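Local coordinates for extracellular solute-binding protein, family 1 (Bifidobacterium longum subsp. infantis, PDB 6FTH), which probably captures human milk oligosaccharides outside the cell and delivers them to an ABC transporter for uptake, at residues Glu489-Asp492 and Ala493-Gln497; Met475-Thr478 and Ala479-Ser483. One frame throughout, in Å; residues are numbered along the deposited sequence.

Contact 1: Glu489-Asp492 and Ala493-Gln497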
ATOM      1  N   GLU A 489      23.314 -17.699  17.537  1.00 23.15           N
ATOM      2  CA  GLU A 489      24.363 -18.577  17.031  1.00 28.28           C
ATOM      3  C   GLU A 489      24.301 -18.788  15.518  1.00 26.25           C
ATOM      4  O   GLU A 489      25.269 -19.285  14.939  1.00 24.68           O
ATOM      5  CB  GLU A 489      24.312 -19.925  17.760  1.00 28.18           C
ATOM      6  CG  GLU A 489      23.014 -20.691  17.574  1.00 32.27           C
ATOM      7  CD  GLU A 489      22.019 -20.513  18.726  1.00 37.48           C
ATOM      8  OE1 GLU A 489      21.984 -19.431  19.363  1.00 34.78           O
ATOM      9  OE2 GLU A 489      21.264 -21.476  18.989  1.00 36.79           O
ATOM     10  N   GLU A 490      23.191 -18.442  14.862  1.00 20.61           N
ATOM     11  CA  GLU A 490      23.057 -18.601  13.418  1.00 17.76           C
ATOM     12  C   GLU A 490      23.170 -17.286  12.650  1.00 18.68           C
ATOM     13  O   GLU A 490      23.174 -17.303  11.414  1.00 18.65           O
ATOM     14  CB  GLU A 490      21.717 -19.280  13.086  1.00 19.10           C
ATOM     15  CG  GLU A 490      21.618 -20.660  13.713  1.00 22.64           C
ATOM     16  CD  GLU A 490      20.344 -21.387  13.402  1.00 27.28           C
ATOM     17  OE1 GLU A 490      19.432 -20.826  12.754  1.00 23.45           O
ATOM     18  OE2 GLU A 490      20.244 -22.559  13.813  1.00 35.15           O
ATOM     19  N   TRP A 491      23.262 -16.164  13.348  1.00 19.03           N
ATOM     20  CA  TRP A 491      23.173 -14.857  12.696  1.00 17.42           C
ATOM     21  C   TRP A 491      24.343 -14.601  11.746  1.00 18.21           C
ATOM     22  O   TRP A 491      24.146 -14.150  10.615  1.00 17.73           O
ATOM     23  CB  TRP A 491      23.115 -13.784  13.773  1.00 16.59           C
ATOM     24  CG  TRP A 491      23.031 -12.382  13.278  1.00 18.48           C
ATOM     25  CD1 TRP A 491      24.017 -11.466  13.315  1.00 19.02           C
ATOM     26  CD2 TRP A 491      21.889 -11.723  12.696  1.00 16.02           C
ATOM     27  NE1 TRP A 491      23.586 -10.283  12.783  1.00 19.29           N
ATOM     28  CE2 TRP A 491      22.276 -10.415  12.399  1.00 17.28           C
ATOM     29  CE3 TRP A 491      20.581 -12.123  12.406  1.00 17.21           C
ATOM     30  CZ2 TRP A 491      21.396  -9.483  11.831  1.00 17.55           C
ATOM     31  CZ3 TRP A 491      19.722 -11.214  11.838  1.00 18.22           C
ATOM     32  CH2 TRP A 491      20.135  -9.910  11.545  1.00 16.96           C
ATOM     33  N   ASP A 492      25.574 -14.865  12.189  1.00 19.27           N
ATOM     34  CA  ASP A 492      26.725 -14.590  11.330  1.00 22.07           C
ATOM     35  C   ASP A 492      26.654 -15.391  10.030  1.00 19.11           C
ATOM     36  O   ASP A 492      26.884 -14.852   8.940  1.00 18.00           O
ATOM     37  CB  ASP A 492      28.014 -14.883  12.098  1.00 21.32           C
ATOM     38  CG  ASP A 492      29.262 -14.664  11.251  1.00 35.49           C
ATOM     39  OD1 ASP A 492      29.586 -13.495  10.957  1.00 37.60           O
ATOM     40  OD2 ASP A 492      29.921 -15.660  10.879  1.00 38.74           O
ATOM     41  N   ALA A 493      26.310 -16.675  10.109  1.00 19.13           N
ATOM     42  CA  ALA A 493      26.234 -17.462   8.886  1.00 17.61           C
ATOM     43  C   ALA A 493      25.130 -16.942   7.974  1.00 20.39           C
ATOM     44  O   ALA A 493      25.281 -16.919   6.751  1.00 16.91           O
ATOM     45  CB  ALA A 493      25.998 -18.932   9.230  1.00 23.48           C
ATOM     46  N   TYR A 494      23.999 -16.531   8.552  1.00 15.74           N
ATOM     47  CA  TYR A 494      22.919 -15.998   7.734  1.00 16.19           C
ATOM     48  C   TYR A 494      23.359 -14.740   6.990  1.00 12.75           C
ATOM     49  O   TYR A 494      23.073 -14.594   5.796  1.00 14.00           O
ATOM     50  CB  TYR A 494      21.705 -15.740   8.635  1.00 15.28           C
ATOM     51  CG  TYR A 494      20.734 -14.646   8.244  1.00 14.39           C
ATOM     52  CD1 TYR A 494      19.667 -14.916   7.435  1.00 14.99           C
ATOM     53  CD2 TYR A 494      20.847 -13.369   8.777  1.00 14.81           C
ATOM     54  CE1 TYR A 494      18.759 -13.940   7.106  1.00 15.34           C
ATOM     55  CE2 TYR A 494      19.943 -12.377   8.460  1.00 14.73           C
ATOM     56  CZ  TYR A 494      18.903 -12.671   7.631  1.00 13.07           C
ATOM     57  OH  TYR A 494      17.974 -11.723   7.293  1.00 14.88           O
ATOM     58  N   CYS A 495      24.060 -13.836   7.683  1.00 14.79           N
ATOM     59  CA  CYS A 495      24.508 -12.593   7.059  1.00 14.45           C
ATOM     60  C   CYS A 495      25.462 -12.893   5.909  1.00 14.24           C
ATOM     61  O   CYS A 495      25.341 -12.323   4.823  1.00 16.23           O
ATOM     62  CB  CYS A 495      25.176 -11.693   8.099  1.00 16.16           C
ATOM     63  SG  CYS A 495      24.016 -10.948   9.287  1.00 16.74           S
ATOM     64  N   LYS A 496      26.380 -13.827   6.117  1.00 15.03           N
ATOM     65  CA  LYS A 496      27.281 -14.193   5.032  1.00 16.60           C
ATOM     66  C   LYS A 496      26.520 -14.839   3.885  1.00 14.91           C
ATOM     67  O   LYS A 496      26.840 -14.623   2.713  1.00 15.81           O
ATOM     68  CB  LYS A 496      28.353 -15.133   5.569  1.00 18.94           C
ATOM     69  CG  LYS A 496      29.287 -14.486   6.554  1.00 20.44           C
ATOM     70  CD  LYS A 496      30.161 -15.559   7.194  1.00 23.14           C
ATOM     71  CE  LYS A 496      31.491 -15.014   7.654  1.00 29.21           C
ATOM     72  NZ  LYS A 496      31.350 -14.108   8.806  1.00 36.69           N
ATOM     73  N   GLN A 497      25.499 -15.633   4.200  1.00 13.26           N
ATOM     74  CA  GLN A 497      24.713 -16.257   3.149  1.00 14.28           C
ATOM     75  C   GLN A 497      24.012 -15.213   2.284  1.00 14.07           C
ATOM     76  O   GLN A 497      23.993 -15.328   1.053  1.00 14.11           O
ATOM     77  CB  GLN A 497      23.706 -17.266   3.736  1.00 15.10           C
ATOM     78  CG  GLN A 497      22.952 -18.065   2.689  1.00 16.37           C
ATOM     79  CD  GLN A 497      22.078 -19.158   3.281  1.00 24.27           C
ATOM     80  OE1 GLN A 497      21.850 -19.207   4.485  1.00 28.34           O
ATOM     81  NE2 GLN A 497      21.601 -20.045   2.433  1.00 28.19           N
TER
HETATM   82  O   HOH W   1      26.487 -18.351  12.521  1.00 22.38           O

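Contact 2: Met475-Thr478 and Ala479-Ser483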
ATOM      1  N   MET A 475      12.873 -15.456   4.788  1.00 17.20           N
ATOM      2  CA  MET A 475      11.558 -15.870   5.267  1.00 19.58           C
ATOM      3  C   MET A 475      11.682 -17.108   6.145  1.00 20.00           C
ATOM      4  O   MET A 475      11.076 -17.181   7.221  1.00 19.62           O
ATOM      5  CB  MET A 475      10.639 -16.117   4.065  1.00 22.72           C
ATOM      6  CG  MET A 475       9.288 -16.754   4.368  1.00 29.84           C
ATOM      7  SD  MET A 475       8.191 -16.913   2.914  1.00 36.43           S
ATOM      8  CE  MET A 475       9.393 -16.991   1.581  1.00 31.63           C
ATOM      9  N   GLN A 476      12.490 -18.081   5.713  1.00 17.47           N
ATOM     10  CA  GLN A 476      12.649 -19.308   6.482  1.00 18.30           C
ATOM     11  C   GLN A 476      13.329 -19.040   7.817  1.00 18.41           C
ATOM     12  O   GLN A 476      12.844 -19.471   8.869  1.00 19.27           O
ATOM     13  CB  GLN A 476      13.434 -20.333   5.656  1.00 22.77           C
ATOM     14  CG  GLN A 476      13.546 -21.706   6.300  1.00 31.75           C
ATOM     15  CD  GLN A 476      14.723 -21.829   7.257  1.00 37.05           C
ATOM     16  OE1 GLN A 476      14.552 -22.144   8.442  1.00 43.72           O
ATOM     17  NE2 GLN A 476      15.931 -21.598   6.742  1.00 41.97           N
ATOM     18  N   LYS A 477      14.474 -18.344   7.803  1.00 14.90           N
ATOM     19  CA  LYS A 477      15.204 -18.120   9.037  1.00 16.25           C
ATOM     20  C   LYS A 477      14.430 -17.211   9.977  1.00 16.14           C
ATOM     21  O   LYS A 477      14.406 -17.443  11.190  1.00 15.85           O
ATOM     22  CB  LYS A 477      16.586 -17.537   8.761  1.00 16.66           C
ATOM     23  CG  LYS A 477      17.474 -18.426   7.883  1.00 23.00           C
ATOM     24  CD  LYS A 477      18.442 -19.278   8.680  1.00 33.25           C
ATOM     25  CE  LYS A 477      17.760 -20.088   9.747  1.00 32.86           C
ATOM     26  NZ  LYS A 477      18.611 -21.227  10.220  1.00 34.04           N
ATOM     27  N   THR A 478      13.811 -16.156   9.446  1.00 15.43           N
ATOM     28  CA  THR A 478      13.104 -15.232  10.319  1.00 15.56           C
ATOM     29  C   THR A 478      11.977 -15.944  11.066  1.00 15.36           C
ATOM     30  O   THR A 478      11.858 -15.827  12.295  1.00 15.07           O
ATOM     31  CB  THR A 478      12.580 -14.044   9.509  1.00 15.66           C
ATOM     32  OG1 THR A 478      13.683 -13.336   8.911  1.00 16.83           O
ATOM     33  CG2 THR A 478      11.857 -13.082  10.427  1.00 15.99           C
ATOM     34  N   ALA A 479      11.172 -16.726  10.340  1.00 15.13           N
ATOM     35  CA  ALA A 479      10.053 -17.413  10.980  1.00 18.11           C
ATOM     36  C   ALA A 479      10.556 -18.420  12.005  1.00 18.73           C
ATOM     37  O   ALA A 479      10.017 -18.517  13.116  1.00 17.92           O
ATOM     38  CB  ALA A 479       9.185 -18.101   9.930  1.00 19.78           C
ATOM     39  N   THR A 480      11.602 -19.171  11.657  1.00 17.89           N
ATOM     40  CA  THR A 480      12.141 -20.169  12.584  1.00 18.47           C
ATOM     41  C   THR A 480      12.678 -19.510  13.848  1.00 17.89           C
ATOM     42  O   THR A 480      12.398 -19.954  14.968  1.00 19.25           O
ATOM     43  CB  THR A 480      13.233 -20.982  11.878  1.00 22.95           C
ATOM     44  OG1 THR A 480      12.633 -21.694  10.785  1.00 26.28           O
ATOM     45  CG2 THR A 480      13.901 -21.952  12.850  1.00 25.09           C
ATOM     46  N   TRP A 481      13.439 -18.421  13.695  1.00 15.17           N
ATOM     47  CA  TRP A 481      14.018 -17.761  14.850  1.00 15.15           C
ATOM     48  C   TRP A 481      12.948 -17.122  15.730  1.00 14.78           C
ATOM     49  O   TRP A 481      13.098 -17.078  16.957  1.00 15.49           O
ATOM     50  CB  TRP A 481      14.980 -16.673  14.390  1.00 15.78           C
ATOM     51  CG  TRP A 481      16.249 -17.166  13.787  1.00 16.98           C
ATOM     52  CD1 TRP A 481      16.872 -18.362  14.019  1.00 16.60           C
ATOM     53  CD2 TRP A 481      17.062 -16.459  12.845  1.00 15.49           C
ATOM     54  NE1 TRP A 481      18.039 -18.430  13.281  1.00 18.90           N
ATOM     55  CE2 TRP A 481      18.175 -17.272  12.555  1.00 16.56           C
ATOM     56  CE3 TRP A 481      16.962 -15.204  12.230  1.00 16.62           C
ATOM     57  CZ2 TRP A 481      19.179 -16.878  11.671  1.00 17.23           C
ATOM     58  CZ3 TRP A 481      17.973 -14.806  11.340  1.00 17.85           C
ATOM     59  CH2 TRP A 481      19.060 -15.645  11.070  1.00 18.69           C
ATOM     60  N   MET A 482      11.882 -16.597  15.127  1.00 15.54           N
ATOM     61  CA  MET A 482      10.801 -16.030  15.924  1.00 15.11           C
ATOM     62  C   MET A 482      10.091 -17.112  16.734  1.00 16.23           C
ATOM     63  O   MET A 482       9.781 -16.914  17.921  1.00 15.69           O
ATOM     64  CB  MET A 482       9.817 -15.309  14.998  1.00 15.77           C
ATOM     65  CG  MET A 482      10.325 -13.933  14.500  1.00 15.01           C
ATOM     66  SD  MET A 482       9.296 -13.217  13.214  1.00 15.66           S
ATOM     67  CE  MET A 482       7.768 -12.895  14.145  1.00 12.81           C
ATOM     68  N   SER A 483       9.844 -18.264  16.114  1.00 18.18           N
ATOM     69  CA  SER A 483       9.086 -19.327  16.769  1.00 19.45           C
ATOM     70  C   SER A 483       9.949 -20.135  17.724  1.00 22.81           C
ATOM     71  O   SER A 483       9.518 -20.446  18.843  1.00 23.37           O
ATOM     72  CB  SER A 483       8.489 -20.249  15.720  1.00 20.32           C
ATOM     73  OG  SER A 483       7.463 -19.593  14.996  1.00 23.15           O
TER

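Contact 1: Glu489-Asp492 and Ala493-Gln497
Cys495 lays its sulfur over the Trp491 indole, with SG 3.8 Å from the centroid of the five-membered ring and 22° off the normal. The sulfur is nearest to Trp491 NE1 and CE2, each 3.6 Å from Cys495 SG. Trp491 CG stands anti to its own backbone N (chi1 180°), which sends the indole outward from the helix with some lean toward the following turn, where Cys495 SG leans back to meet its face. The same face also receives the Tyr494 ring near its rim, where Trp491 CZ3 comes within 3.6 Å of Tyr494 CE2. The two planes meet obliquely, at 36°. Lys252 adds a cation-pi contact to the indole, and the phenol OH of Tyr494 is bonded to the backbone oxygen of Leu246.

On the exposed flank, Lys496 bends at its last torsion. Its NZ lies 2.8 Å from Asp492 OD1, meeting it on the syn side; its bond to OD2 is weak. The backbone bond from Lys496 N to Asp492 O (3.0 Å) runs beneath this salt bridge. Nearer the start of the helix, a water accepts from Ala493 N and donates to Glu489 O, bridging an i to i+4 pair. Besides the Cys sulfur-aromatic contact, the i to i+4 acid-lysine salt bridge on the solvent side and the buried aromatic residues on the packed side are typical of an amphipathic surface helix.

Contact 2: Met475-Thr478 and Ala479-Ser483
This is a local contact between successive turns of helix 457-484, close to its C-terminal end, where one flank packs on helix 249-263 and another meets helix 487-500. Four backbone bonds of the i to i+4 kind run through it, among them Trp481 N to Lys477 O at 2.9 Å.

Its main side-chain feature is the Trp481 indole, folded back over Lys477. Trp481 CG lies beside its own backbone N (chi1 -71°), which swings the ring toward the preceding turn. There Lys477 CB sits 3.8 Å from the centroid of the six-membered ring and only 8° off the normal, a CH-pi contact over the face. The lysine chain, bent at chi2 and chi3, then follows the indole, its CD reaching 3.9 Å from Trp481 CZ2, before NZ continues to Glu490. Lys477 O also lies over a face of the indole, 3.2 Å from Trp481 CG. An alanine in place of Trp481 would probably uncover the aliphatic part of Lys477 and leave it freer to turn, while Glu490 would lose its indole N-H.

On the buried flank Thr478 and Met482 point the same way, with Thr478 CG2 3.8 Å from Met482 SD. Ile255 touches both, and Thr478 OG1 is bonded to Val474 O and to Tyr251 OH. At the more exposed side, Gln476 bends at chi2 (-86°) to bring OE1 within 3.1 Å of Thr480 OG1; Thr480 OG1 also lies 2.9 Å from Gln476 O. Aliphatic lysine carbons under a tryptophan face four residues later are a classic i to i+4 CH-pi pairing of an alpha-helix.

How the contacts relate
Contact 2 lies on helix 457-484 and contact 1 on helix 487-500, which follows it in the chain; their centres are about 13 Å apart, and they meet directly. Glu490 of contact 1 joins them through OE1, which forms a 2.7 Å salt bridge with Lys477 NZ and a probable hydrogen bond of 2.8 Å with Trp481 NE1. One carboxylate oxygen thus holds both members of the lysine-indole pair of contact 2. Beside it the aromatic groups pack together: the Tyr494 and Trp481 rings meet edge-to-face, with Tyr494 CG 3.4 Å from Trp481 CH2, and Trp491 CE3 is 3.9 Å from Trp481 CZ3. Charge and aromatic packing together join the two helices across the short turn that connects them.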